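Local coordinates for protein mevalonate kinase, putative (Leishmania major, PDB 2HFS) that probably phosphorylates (R)-mevalonate at the expense of ATP, giving (R)-5-phosphomevalonate on the pathway to isopentenyl diphosphate, at residues A[9-14]-A[46-51]; A[20-25]-A[289-294]; A[29-34]-A[170-175]; A[62-67]-A[100-105]. All coordinates share one frame; numbering follows the deposited sequence.

Contact 1 of 4, residues A[9-14]-A[46-51]; sequences KSKTTG and ECRLEI
Thr-12 and Leu-49 bind each other twice where the loop 9-14 runs along strand 46-51, with a single beta bridge between Lys-11 and Glu-50, beside strand 36-52 of the mixed sheet in the N-terminal half of this GHMP kinase. Thr-12 N donates to Leu-49 O at 2.9 Å, nearly straight at 168°. In return Leu-49 N donates to the side-chain oxygen Thr-12 OG1 at 3.1 Å; a chi1 of 58° turns that hydroxyl to the strand. Two residues back, Ser-10 O accepts from Ile-51 N at 2.9 Å, and Ser-10 CB presses on Ile-51 CD1 at 3.5 Å, a tight carbon contact. Helix 114-130 lies behind the loop: its Glu-128 forms a salt bridge with Lys-9 NZ and accepts from the amides of Thr-13 and Gly-14. Lys-9 NZ also donates to Thr-13 OG1 at 2.8 Å. Lys-11, Arg-48 and Glu-50 meet partners through water. Lys-11 NZ stays 4.5 Å from Glu-50 OE1, short of a salt bridge; water 1 joins them, receiving from Lys-11 NZ and donating to Glu-50 OE1. Water 2 likewise donates to Thr-12 O at 2.8 Å and accepts from Arg-48 NE at 3.1 Å, lying in the guanidinium plane at its edge.

Contact 2 of 4, residues A[20-25]-A[289-294]; sequences GKVILF and GGIAVA
Val-293 and Val-22 meet in the buried seam of the two-domain GHMP kinase fold, where strand 20-25 of the mixed sheet passes over strand 291-294 of the four-stranded antiparallel sheet. The two segments cross at -68° with their axes 8.1 Å apart, so side chains from one sheet rest on the other and the backbones never pair. Val-293 carries the largest share. The bond to its CB is directed toward strand 20-25, and CB itself stays 4.9 Å from Val-22 CG2. From there the side chain forks. A chi1 of 57° tucks CG1 against the main chain of Val-293, and this methyl comes to 4.2 Å from Ile-23 O, a loose approach to a backbone oxygen. The other methyl, CG2, reaches between two side chains of the other strand: Leu-24 CD2 lies at 4.3 Å and Val-22 CG2 at 4.4 Å. The contacts between these two segments are loose and apolar; polar links between the two sheets run through strand 280-284, Ile-23 N to Ser-284 OG and Lys-282 NZ to Leu-24 O. Leu-188, Leu-190 and Val-192 of strand 188-194 continue the apolar surface beneath Val-22, Leu-24 and Ile-291. Lys-21 leaves from the other side of its strand and forms a salt bridge with Asp-158. Near the end of strand 20-25, Leu-24 and Phe-25 together face Ile-37 in a classic beta bulge. The second branch of Val-22, CG1, meets the tip of Ile-291 at CD1, 4.3 Å away.

Contact 3 of 4, residues A[29-34]-A[170-175]; sequences FVVHGA and YRRQNG
Val-30 lays its methyl CG2 on the ring of Tyr-170, where a short 3-10 turn in the connection between strands 17-25 and 36-52 of the GHMP kinase mixed sheet docks against the end of strand 166-172. CG2, on the far side of CB from the Val-30 N, sits 3.7 Å from the Tyr-170 ring centroid and 12° off the normal, a CH-pi contact over the middle of one face. The other branch, Val-30 CG1, approaches Arg-172 NH1 at 3.9 Å. Val-31 CA sits over the outer part of one Arg-172 guanidinium face, and the two side chains lie side by side, Val-31 CG2 4.0 Å from Arg-172 NH1. Arg-172 is brought back over the turn by a bend at chi2 (96°). The turn closes on itself: Gly-33 N donates to Val-30 O, while Phe-29 O accepts from both His-32 N and Ala-34 N. Gly-33, at a positive phi (107°), leads on to Ala-34, on which Tyr-223 and Tyr-226 of helix 216-239 pack. Two residues on, Ala-36 pairs with Tyr-170, but at Ala-34 the chains have parted and water 3 fills in. It donates to Val-30 O at 2.6 Å and to Ala-34 O at 2.8 Å, and accepts from Arg-172 N at 2.6 Å. Three backbone groups thus share one water, which ties turn to strand; the direct contacts are mainly dispersive.

Contact 4 of 4, residues A[62-67]-A[100-105]; sequences DQRPAI and MFIGGP
A parallel bridge between Asp-62 and Ile-102 marks the place where strand 58-62 gives out beside strand 97-103 and the chain continues as a loop. Gln-63 N donates to Ile-102 O at 2.8 Å, in the carbonyl plane though somewhat bent at 145°. Ile-102 meets two polar side chains with its branches: CD1 lies 3.7 Å from Asp-62 CG, and CG2 lies 3.6 Å from Arg-64 CD. Its chi1 of -34° departs from a staggered value, a sign of some strain. Arg-64 grips the carboxylate side-on, NE to Asp-62 OD1 at 2.9 Å and NH2 to Asp-62 OD2 at 2.8 Å, each oxygen using its syn lone pair, which holds both groups nearly coplanar. Together strand 58-62, helix 70-88 and strand 97-103 form a beta-alpha-beta crossover in the N-terminal half of the GHMP kinase fold, and Gln-78 of that helix packs on Ile-102 and adds a weak bond to Asp-62 OD2. Gln-63 CD approaches Phe-101 CE1 at 3.5 Å, amide and ring planes 48° apart; Asp-61 OD1 receives Gln-63 NE2. Further on, Pro-65 centres an inverse gamma turn. Its ring carbons meet backbone oxygens, with Pro-65 CD 3.4 Å from Gly-104 O and Pro-65 CG 3.7 Å from Pro-105 O.

Strand 36-52 carries a segment of contact 1 and pairs with strands 17-25, 97-103 and 166-172, which carry segments of contacts 2, 4 and 3. Contacts 1 and 4 are direct neighbours, centres about 15 Å apart: Glu-46 O probably accepts from Gly-103 N and Arg-48 O from Phe-101 N, both at 2.8 Å, and Cys-47 SG packs on CE of Met-100, a selenomethionine. Contact 3 lies on the opposite side of the chain's centre from contact 1, centres about 38 Å apart. Contact 2, centred about 7 Å from the middle of the chain, is the most central and joins this sheet to the C-terminal one. GHMP kinases bind their substrates between these two halves; no ligand marks the site here.

Contact 1 of 4, residues A[9-14]-A[46-51]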
loop_
_atom_site.group_PDB
_atom_site.type_symbol
_atom_site.label_atom_id
_atom_site.label_comp_id
_atom_site.label_asym_id
_atom_site.label_seq_id
_atom_site.Cartn_x
_atom_site.Cartn_y
_atom_site.Cartn_z
ATOM N N LYS A 9 -18.599 15.350 18.863
ATOM C CA LYS A 9 -19.708 14.841 18.063
ATOM C C LYS A 9 -20.237 13.479 18.606
ATOM O O LYS A 9 -19.518 12.742 19.289
ATOM C CB LYS A 9 -19.276 14.700 16.589
ATOM C CG LYS A 9 -18.850 16.008 15.922
ATOM C CD LYS A 9 -18.595 15.843 14.420
ATOM C CE LYS A 9 -19.870 15.570 13.619
ATOM N NZ LYS A 9 -19.752 15.996 12.201
ATOM N N SER A 10 -21.487 13.148 18.284
ATOM C CA SER A 10 -22.072 11.868 18.686
ATOM C C SER A 10 -21.934 10.800 17.585
ATOM O O SER A 10 -22.038 9.599 17.844
ATOM C CB SER A 10 -23.536 12.034 19.112
ATOM O OG SER A 10 -24.361 12.397 18.026
ATOM N N LYS A 11 -21.704 11.255 16.362
ATOM C CA LYS A 11 -21.595 10.385 15.209
ATOM C C LYS A 11 -20.822 11.164 14.155
ATOM O O LYS A 11 -21.075 12.352 13.988
ATOM C CB LYS A 11 -23.013 10.035 14.724
ATOM C CG LYS A 11 -23.117 9.130 13.500
ATOM C CD LYS A 11 -24.599 9.031 13.012
ATOM C CE LYS A 11 -24.736 7.951 11.928
ATOM N NZ LYS A 11 -26.161 7.592 11.555
ATOM N N THR A 12 -19.886 10.513 13.447
ATOM C CA THR A 12 -19.244 11.152 12.280
ATOM C C THR A 12 -20.187 11.304 11.094
ATOM O O THR A 12 -21.079 10.471 10.889
ATOM C CB THR A 12 -17.958 10.396 11.840
ATOM O OG1 THR A 12 -18.277 9.032 11.531
ATOM C CG2 THR A 12 -16.973 10.332 12.987
ATOM N N THR A 13 -19.981 12.377 10.324
ATOM C CA THR A 13 -20.794 12.710 9.153
ATOM C C THR A 13 -19.921 12.976 7.932
ATOM O O THR A 13 -20.433 13.212 6.829
ATOM C CB THR A 13 -21.651 13.980 9.395
ATOM O OG1 THR A 13 -20.786 15.098 9.714
ATOM C CG2 THR A 13 -22.573 13.828 10.614
ATOM N N GLY A 14 -18.604 12.961 8.135
ATOM C CA GLY A 14 -17.665 13.226 7.043
ATOM C C GLY A 14 -17.335 11.941 6.313
ATOM O O GLY A 14 -17.953 10.900 6.589
ATOM N N GLU A 46 -12.922 3.135 4.491
ATOM C CA GLU A 46 -13.601 4.200 5.256
ATOM C C GLU A 46 -13.944 3.746 6.683
ATOM O O GLU A 46 -14.312 2.577 6.893
ATOM C CB GLU A 46 -14.848 4.678 4.509
ATOM C CG GLU A 46 -15.703 5.649 5.329
ATOM C CD GLU A 46 -16.906 6.197 4.581
ATOM O OE1 GLU A 46 -17.423 5.511 3.673
ATOM O OE2 GLU A 46 -17.335 7.326 4.921
ATOM N N CYS A 47 -13.779 4.654 7.653
ATOM C CA CYS A 47 -14.156 4.415 9.046
ATOM C C CYS A 47 -15.246 5.416 9.461
ATOM O O CYS A 47 -15.131 6.629 9.213
ATOM C CB CYS A 47 -12.932 4.501 9.978
ATOM S SG CYS A 47 -13.371 4.470 11.736
ATOM N N ARG A 48 -16.312 4.889 10.064
ATOM C CA ARG A 48 -17.382 5.686 10.647
ATOM C C ARG A 48 -17.415 5.340 12.123
ATOM O O ARG A 48 -17.267 4.158 12.498
ATOM C CB ARG A 48 -18.741 5.323 10.037
ATOM C CG ARG A 48 -18.974 5.721 8.591
ATOM C CD ARG A 48 -20.352 5.276 8.032
ATOM N NE ARG A 48 -21.444 6.080 8.585
ATOM C CZ ARG A 48 -22.646 6.263 8.022
ATOM N NH1 ARG A 48 -22.944 5.705 6.853
ATOM N NH2 ARG A 48 -23.550 7.024 8.631
ATOM N N LEU A 49 -17.627 6.365 12.940
ATOM C CA LEU A 49 -17.676 6.235 14.383
ATOM C C LEU A 49 -18.935 6.866 14.967
ATOM O O LEU A 49 -19.440 7.844 14.439
ATOM C CB LEU A 49 -16.467 6.935 15.001
ATOM C CG LEU A 49 -15.085 6.370 14.690
ATOM C CD1 LEU A 49 -14.072 7.270 15.380
ATOM C CD2 LEU A 49 -14.954 4.927 15.204
ATOM N N GLU A 50 -19.427 6.289 16.054
ATOM C CA GLU A 50 -20.426 6.938 16.887
ATOM C C GLU A 50 -20.294 6.504 18.334
ATOM O O GLU A 50 -19.767 5.430 18.624
ATOM C CB GLU A 50 -21.814 6.647 16.369
ATOM C CG GLU A 50 -22.127 5.171 16.264
ATOM C CD GLU A 50 -23.509 4.980 15.701
ATOM O OE1 GLU A 50 -23.678 5.148 14.477
ATOM O OE2 GLU A 50 -24.420 4.708 16.493
ATOM N N ILE A 51 -20.774 7.353 19.231
ATOM C CA ILE A 51 -20.704 7.096 20.664
ATOM C C ILE A 51 -21.539 5.886 21.035
ATOM O O ILE A 51 -22.521 5.570 20.354
ATOM C CB ILE A 51 -21.065 8.379 21.468
ATOM C CG1 ILE A 51 -22.488 8.871 21.165
ATOM C CG2 ILE A 51 -20.056 9.487 21.159
ATOM C CD1 ILE A 51 -22.894 10.135 21.975
HETATM O O HOH W 1 -26.414 5.848 14.184
HETATM O O HOH W 2 -21.214 7.676 11.183
#

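Contact 2 of 4, residues A[20-25]-A[289-294]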
loop_
_atom_site.group_PDB
_atom_site.type_symbol
_atom_site.label_atom_id
_atom_site.label_comp_id
_atom_site.label_asym_id
_atom_site.label_seq_id
_atom_site.Cartn_x
_atom_site.Cartn_y
_atom_site.Cartn_z
ATOM N N GLY A 20 -5.486 2.817 -0.318
ATOM C CA GLY A 20 -4.592 1.681 -0.547
ATOM C C GLY A 20 -3.269 2.105 -1.158
ATOM O O GLY A 20 -3.086 3.276 -1.479
ATOM N N LYS A 21 -2.359 1.143 -1.320
ATOM C CA LYS A 21 -0.979 1.417 -1.729
ATOM C C LYS A 21 -0.408 0.317 -2.610
ATOM O O LYS A 21 -0.566 -0.864 -2.307
ATOM C CB LYS A 21 -0.072 1.532 -0.488
ATOM C CG LYS A 21 1.423 1.661 -0.844
ATOM C CD LYS A 21 2.321 0.707 -0.052
ATOM C CE LYS A 21 1.940 -0.772 -0.212
ATOM N NZ LYS A 21 2.940 -1.681 0.412
ATOM N N VAL A 22 0.287 0.705 -3.677
ATOM C CA VAL A 22 1.141 -0.241 -4.406
ATOM C C VAL A 22 2.535 0.371 -4.590
ATOM O O VAL A 22 2.670 1.575 -4.718
ATOM C CB VAL A 22 0.570 -0.687 -5.802
ATOM C CG1 VAL A 22 -0.881 -1.154 -5.688
ATOM C CG2 VAL A 22 0.687 0.414 -6.841
ATOM N N ILE A 23 3.564 -0.458 -4.600
ATOM C CA ILE A 23 4.887 0.041 -4.936
ATOM C C ILE A 23 5.116 -0.117 -6.431
ATOM O O ILE A 23 5.120 -1.239 -6.960
ATOM C CB ILE A 23 5.969 -0.669 -4.114
ATOM C CG1 ILE A 23 5.710 -0.490 -2.624
ATOM C CG2 ILE A 23 7.328 -0.088 -4.460
ATOM C CD1 ILE A 23 6.323 -1.559 -1.769
ATOM N N LEU A 24 5.275 1.010 -7.123
ATOM C CA LEU A 24 5.507 0.985 -8.553
ATOM C C LEU A 24 6.956 0.666 -8.866
ATOM O O LEU A 24 7.236 -0.158 -9.734
ATOM C CB LEU A 24 5.094 2.304 -9.204
ATOM C CG LEU A 24 3.594 2.587 -9.240
ATOM C CD1 LEU A 24 3.388 3.798 -10.114
ATOM C CD2 LEU A 24 2.813 1.376 -9.772
ATOM N N PHE A 25 7.864 1.313 -8.142
ATOM C CA PHE A 25 9.304 1.059 -8.271
ATOM C C PHE A 25 10.022 0.978 -6.948
ATOM O O PHE A 25 9.754 1.757 -6.045
ATOM C CB PHE A 25 9.982 2.168 -9.080
ATOM C CG PHE A 25 9.579 2.193 -10.534
ATOM C CD1 PHE A 25 10.342 1.514 -11.489
ATOM C CD2 PHE A 25 8.451 2.885 -10.945
ATOM C CE1 PHE A 25 9.986 1.518 -12.812
ATOM C CE2 PHE A 25 8.086 2.900 -12.298
ATOM C CZ PHE A 25 8.854 2.208 -13.231
ATOM N N GLY A 289 5.320 -14.058 -3.359
ATOM C CA GLY A 289 3.923 -14.090 -2.944
ATOM C C GLY A 289 3.346 -12.694 -3.060
ATOM O O GLY A 289 3.867 -11.852 -3.797
ATOM N N GLY A 290 2.287 -12.420 -2.317
ATOM C CA GLY A 290 1.739 -11.069 -2.284
ATOM C C GLY A 290 1.122 -10.683 -3.623
ATOM O O GLY A 290 0.472 -11.508 -4.267
ATOM N N ILE A 291 1.376 -9.447 -4.051
ATOM C CA ILE A 291 0.725 -8.861 -5.221
ATOM C C ILE A 291 1.699 -8.536 -6.350
ATOM O O ILE A 291 2.919 -8.336 -6.120
ATOM C CB ILE A 291 -0.083 -7.548 -4.866
ATOM C CG1 ILE A 291 0.797 -6.490 -4.161
ATOM C CG2 ILE A 291 -1.332 -7.882 -4.047
ATOM C CD1 ILE A 291 0.319 -5.031 -4.404
ATOM N N ALA A 292 1.131 -8.487 -7.557
ATOM C CA ALA A 292 1.778 -7.908 -8.720
ATOM C C ALA A 292 0.914 -6.765 -9.203
ATOM O O ALA A 292 -0.270 -6.683 -8.863
ATOM C CB ALA A 292 1.950 -8.938 -9.831
ATOM N N VAL A 293 1.523 -5.879 -9.994
ATOM C CA VAL A 293 0.834 -4.725 -10.543
ATOM C C VAL A 293 1.121 -4.628 -12.042
ATOM O O VAL A 293 2.257 -4.839 -12.473
ATOM C CB VAL A 293 1.243 -3.418 -9.809
ATOM C CG1 VAL A 293 2.782 -3.172 -9.855
ATOM C CG2 VAL A 293 0.514 -2.255 -10.387
ATOM N N ALA A 294 0.081 -4.348 -12.826
ATOM C CA ALA A 294 0.240 -4.154 -14.271
ATOM C C ALA A 294 -0.249 -2.750 -14.602
ATOM O O ALA A 294 -1.216 -2.270 -13.987
ATOM C CB ALA A 294 -0.563 -5.200 -15.037
#

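Contact 3 of 4, residues A[29-34]-A[170-175]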
loop_
_atom_site.group_PDB
_atom_site.type_symbol
_atom_site.label_atom_id
_atom_site.label_comp_id
_atom_site.label_asym_id
_atom_site.label_seq_id
_atom_site.Cartn_x
_atom_site.Cartn_y
_atom_site.Cartn_z
ATOM N N PHE A 29 15.312 -2.456 -2.978
ATOM C CA PHE A 29 16.471 -1.592 -3.252
ATOM C C PHE A 29 16.463 -0.316 -2.409
ATOM O O PHE A 29 17.527 0.244 -2.071
ATOM C CB PHE A 29 16.540 -1.264 -4.740
ATOM C CG PHE A 29 16.816 -2.470 -5.601
ATOM C CD1 PHE A 29 15.816 -3.023 -6.394
ATOM C CD2 PHE A 29 18.075 -3.075 -5.592
ATOM C CE1 PHE A 29 16.070 -4.153 -7.181
ATOM C CE2 PHE A 29 18.344 -4.196 -6.398
ATOM C CZ PHE A 29 17.327 -4.740 -7.184
ATOM N N VAL A 30 15.259 0.121 -2.058
ATOM C CA VAL A 30 15.054 1.254 -1.162
ATOM C C VAL A 30 15.712 1.057 0.220
ATOM O O VAL A 30 16.201 2.019 0.830
ATOM C CB VAL A 30 13.538 1.553 -1.017
ATOM C CG1 VAL A 30 12.804 0.379 -0.320
ATOM C CG2 VAL A 30 13.303 2.861 -0.292
ATOM N N VAL A 31 15.708 -0.183 0.705
ATOM C CA VAL A 31 16.377 -0.562 1.947
ATOM C C VAL A 31 17.865 -0.177 1.908
ATOM O O VAL A 31 18.464 0.106 2.946
ATOM C CB VAL A 31 16.181 -2.072 2.226
ATOM C CG1 VAL A 31 17.023 -2.574 3.406
ATOM C CG2 VAL A 31 14.702 -2.362 2.455
ATOM N N HIS A 32 18.429 -0.137 0.698
ATOM C CA HIS A 32 19.857 0.107 0.502
ATOM C C HIS A 32 20.155 1.496 -0.049
ATOM O O HIS A 32 21.276 1.773 -0.508
ATOM C CB HIS A 32 20.452 -1.015 -0.357
ATOM C CG HIS A 32 20.292 -2.361 0.271
ATOM N ND1 HIS A 32 21.300 -2.972 0.981
ATOM C CD2 HIS A 32 19.212 -3.173 0.370
ATOM C CE1 HIS A 32 20.864 -4.129 1.451
ATOM N NE2 HIS A 32 19.595 -4.263 1.115
ATOM N N GLY A 33 19.142 2.360 -0.002
ATOM C CA GLY A 33 19.328 3.785 -0.237
ATOM C C GLY A 33 18.807 4.288 -1.560
ATOM O O GLY A 33 18.986 5.456 -1.885
ATOM N N ALA A 34 18.161 3.408 -2.322
ATOM C CA ALA A 34 17.651 3.772 -3.644
ATOM C C ALA A 34 16.333 4.510 -3.487
ATOM O O ALA A 34 15.654 4.362 -2.480
ATOM C CB ALA A 34 17.479 2.519 -4.507
ATOM N N TYR A 170 9.909 7.949 -2.261
ATOM C CA TYR A 170 10.224 7.349 -0.967
ATOM C C TYR A 170 11.681 6.931 -0.943
ATOM O O TYR A 170 12.131 6.159 -1.789
ATOM C CB TYR A 170 9.268 6.165 -0.734
ATOM C CG TYR A 170 9.676 5.001 0.180
ATOM C CD1 TYR A 170 9.331 3.694 -0.173
ATOM C CD2 TYR A 170 10.327 5.196 1.400
ATOM C CE1 TYR A 170 9.646 2.615 0.631
ATOM C CE2 TYR A 170 10.647 4.112 2.226
ATOM C CZ TYR A 170 10.300 2.824 1.828
ATOM O OH TYR A 170 10.599 1.722 2.606
ATOM N N ARG A 171 12.432 7.488 0.005
ATOM C CA ARG A 171 13.840 7.120 0.159
ATOM C C ARG A 171 14.320 7.217 1.601
ATOM O O ARG A 171 13.831 8.037 2.378
ATOM C CB ARG A 171 14.738 7.944 -0.774
ATOM C CG ARG A 171 14.744 9.438 -0.530
ATOM C CD ARG A 171 15.745 10.187 -1.394
ATOM N NE ARG A 171 17.123 9.928 -0.979
ATOM C CZ ARG A 171 18.200 10.174 -1.720
ATOM N NH1 ARG A 171 18.080 10.680 -2.942
ATOM N NH2 ARG A 171 19.405 9.898 -1.241
ATOM N N ARG A 172 15.275 6.362 1.947
ATOM C CA ARG A 172 15.982 6.466 3.218
ATOM C C ARG A 172 17.066 7.554 3.150
ATOM O O ARG A 172 18.184 7.310 2.683
ATOM C CB ARG A 172 16.565 5.111 3.619
ATOM C CG ARG A 172 15.701 4.339 4.599
ATOM C CD ARG A 172 14.769 3.323 3.986
ATOM N NE ARG A 172 14.503 2.230 4.923
ATOM C CZ ARG A 172 13.676 1.219 4.686
ATOM N NH1 ARG A 172 13.008 1.148 3.540
ATOM N NH2 ARG A 172 13.509 0.273 5.602
ATOM N N GLN A 173 16.692 8.748 3.614
ATOM C CA GLN A 173 17.496 9.976 3.557
ATOM C C GLN A 173 17.208 10.815 4.818
ATOM O O GLN A 173 16.049 10.983 5.188
ATOM C CB GLN A 173 17.116 10.778 2.302
ATOM C CG GLN A 173 17.646 12.225 2.222
ATOM C CD GLN A 173 18.860 12.377 1.314
ATOM O OE1 GLN A 173 19.521 11.395 0.977
ATOM N NE2 GLN A 173 19.158 13.614 0.918
ATOM N N ASN A 174 18.232 11.312 5.511
ATOM C CA ASN A 174 19.625 10.954 5.298
ATOM C C ASN A 174 19.871 9.610 5.957
ATOM O O ASN A 174 20.722 8.831 5.517
ATOM C CB ASN A 174 20.545 12.007 5.925
ATOM C CG ASN A 174 20.235 13.419 5.458
ATOM O OD1 ASN A 174 19.079 13.849 5.452
ATOM N ND2 ASN A 174 21.273 14.155 5.076
ATOM N N GLY A 175 19.103 9.357 7.018
ATOM C CA GLY A 175 19.144 8.108 7.767
ATOM C C GLY A 175 17.775 7.728 8.299
ATOM O O GLY A 175 17.663 6.958 9.265
HETATM O O HOH W 3 16.154 4.562 0.225
#

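Contact 4 of 4, residues A[62-67]-A[100-105]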
loop_
_atom_site.group_PDB
_atom_site.type_symbol
_atom_site.label_atom_id
_atom_site.label_comp_id
_atom_site.label_asym_id
_atom_site.label_seq_id
_atom_site.Cartn_x
_atom_site.Cartn_y
_atom_site.Cartn_z
ATOM N N ASP A 62 -16.540 -4.753 11.157
ATOM C CA ASP A 62 -15.608 -4.742 10.041
ATOM C C ASP A 62 -16.270 -5.363 8.823
ATOM O O ASP A 62 -16.427 -6.608 8.723
ATOM C CB ASP A 62 -14.324 -5.506 10.424
ATOM C CG ASP A 62 -13.172 -5.255 9.462
ATOM O OD1 ASP A 62 -13.422 -4.822 8.310
ATOM O OD2 ASP A 62 -11.984 -5.490 9.784
ATOM N N GLN A 63 -16.661 -4.496 7.891
ATOM C CA GLN A 63 -17.349 -4.929 6.680
ATOM C C GLN A 63 -16.589 -4.698 5.375
ATOM O O GLN A 63 -17.161 -4.762 4.293
ATOM C CB GLN A 63 -18.739 -4.306 6.609
ATOM C CG GLN A 63 -19.535 -4.484 7.872
ATOM C CD GLN A 63 -21.005 -4.691 7.629
ATOM O OE1 GLN A 63 -21.514 -4.439 6.527
ATOM N NE2 GLN A 63 -21.707 -5.158 8.672
ATOM N N ARG A 64 -15.291 -4.472 5.473
ATOM C CA ARG A 64 -14.428 -4.411 4.290
ATOM C C ARG A 64 -14.529 -5.678 3.425
ATOM O O ARG A 64 -14.690 -6.789 3.961
ATOM C CB ARG A 64 -12.965 -4.194 4.712
ATOM C CG ARG A 64 -12.726 -2.959 5.507
ATOM C CD ARG A 64 -11.311 -2.861 6.013
ATOM N NE ARG A 64 -10.997 -3.847 7.038
ATOM C CZ ARG A 64 -9.766 -4.201 7.367
ATOM N NH1 ARG A 64 -8.733 -3.647 6.730
ATOM N NH2 ARG A 64 -9.561 -5.094 8.340
ATOM N N PRO A 65 -14.449 -5.521 2.101
ATOM C CA PRO A 65 -14.471 -6.646 1.200
ATOM C C PRO A 65 -13.122 -7.366 1.131
ATOM O O PRO A 65 -12.553 -7.529 0.051
ATOM C CB PRO A 65 -14.827 -6.008 -0.156
ATOM C CG PRO A 65 -14.275 -4.629 -0.095
ATOM C CD PRO A 65 -14.382 -4.233 1.375
ATOM N N ALA A 66 -12.634 -7.791 2.287
ATOM C CA ALA A 66 -11.357 -8.469 2.378
ATOM C C ALA A 66 -11.413 -9.863 1.750
ATOM O O ALA A 66 -12.478 -10.486 1.684
ATOM C CB ALA A 66 -10.910 -8.537 3.832
ATOM N N ILE A 67 -10.274 -10.331 1.244
ATOM C CA ILE A 67 -10.196 -11.719 0.743
ATOM C C ILE A 67 -10.536 -12.696 1.876
ATOM O O ILE A 67 -10.414 -12.332 3.051
ATOM C CB ILE A 67 -8.783 -12.024 0.161
ATOM C CG1 ILE A 67 -7.685 -11.763 1.198
ATOM C CG2 ILE A 67 -8.547 -11.201 -1.083
ATOM C CD1 ILE A 67 -6.424 -12.531 0.927
HETATM N N MSE A 100 -17.645 1.276 15.868
HETATM C CA MSE A 100 -16.795 1.525 14.704
HETATM C C MSE A 100 -17.352 0.712 13.531
HETATM O O MSE A 100 -17.517 -0.514 13.627
HETATM C CB MSE A 100 -15.363 1.090 15.036
HETATM C CG MSE A 100 -14.326 1.469 14.000
HETATM SE SE MSE A 100 -12.507 0.901 14.540
HETATM C CE MSE A 100 -11.656 1.442 12.926
ATOM N N PHE A 101 -17.666 1.383 12.430
ATOM C CA PHE A 101 -18.029 0.666 11.207
ATOM C C PHE A 101 -16.894 0.799 10.201
ATOM O O PHE A 101 -16.440 1.914 9.952
ATOM C CB PHE A 101 -19.331 1.211 10.630
ATOM C CG PHE A 101 -19.726 0.566 9.329
ATOM C CD1 PHE A 101 -20.512 -0.593 9.326
ATOM C CD2 PHE A 101 -19.318 1.111 8.114
ATOM C CE1 PHE A 101 -20.883 -1.202 8.124
ATOM C CE2 PHE A 101 -19.678 0.500 6.895
ATOM C CZ PHE A 101 -20.458 -0.647 6.901
ATOM N N ILE A 102 -16.402 -0.320 9.658
ATOM C CA ILE A 102 -15.313 -0.222 8.649
ATOM C C ILE A 102 -15.778 -0.685 7.282
ATOM O O ILE A 102 -16.255 -1.820 7.136
ATOM C CB ILE A 102 -14.024 -1.003 9.037
ATOM C CG1 ILE A 102 -13.759 -1.012 10.548
ATOM C CG2 ILE A 102 -12.811 -0.436 8.269
ATOM C CD1 ILE A 102 -12.541 -1.864 10.918
ATOM N N GLY A 103 -15.574 0.172 6.279
ATOM C CA GLY A 103 -16.049 -0.078 4.920
ATOM C C GLY A 103 -15.118 0.402 3.825
ATOM O O GLY A 103 -13.893 0.219 3.909
ATOM N N GLY A 104 -15.702 0.957 2.761
ATOM C CA GLY A 104 -14.909 1.429 1.600
ATOM C C GLY A 104 -14.590 0.290 0.642
ATOM O O GLY A 104 -14.658 -0.873 1.042
ATOM N N PRO A 105 -14.276 0.591 -0.617
ATOM C CA PRO A 105 -14.160 -0.461 -1.655
ATOM C C PRO A 105 -12.814 -1.165 -1.716
ATOM O O PRO A 105 -12.706 -2.179 -2.386
ATOM C CB PRO A 105 -14.416 0.306 -2.956
ATOM C CG PRO A 105 -13.855 1.626 -2.694
ATOM C CD PRO A 105 -14.041 1.929 -1.191
#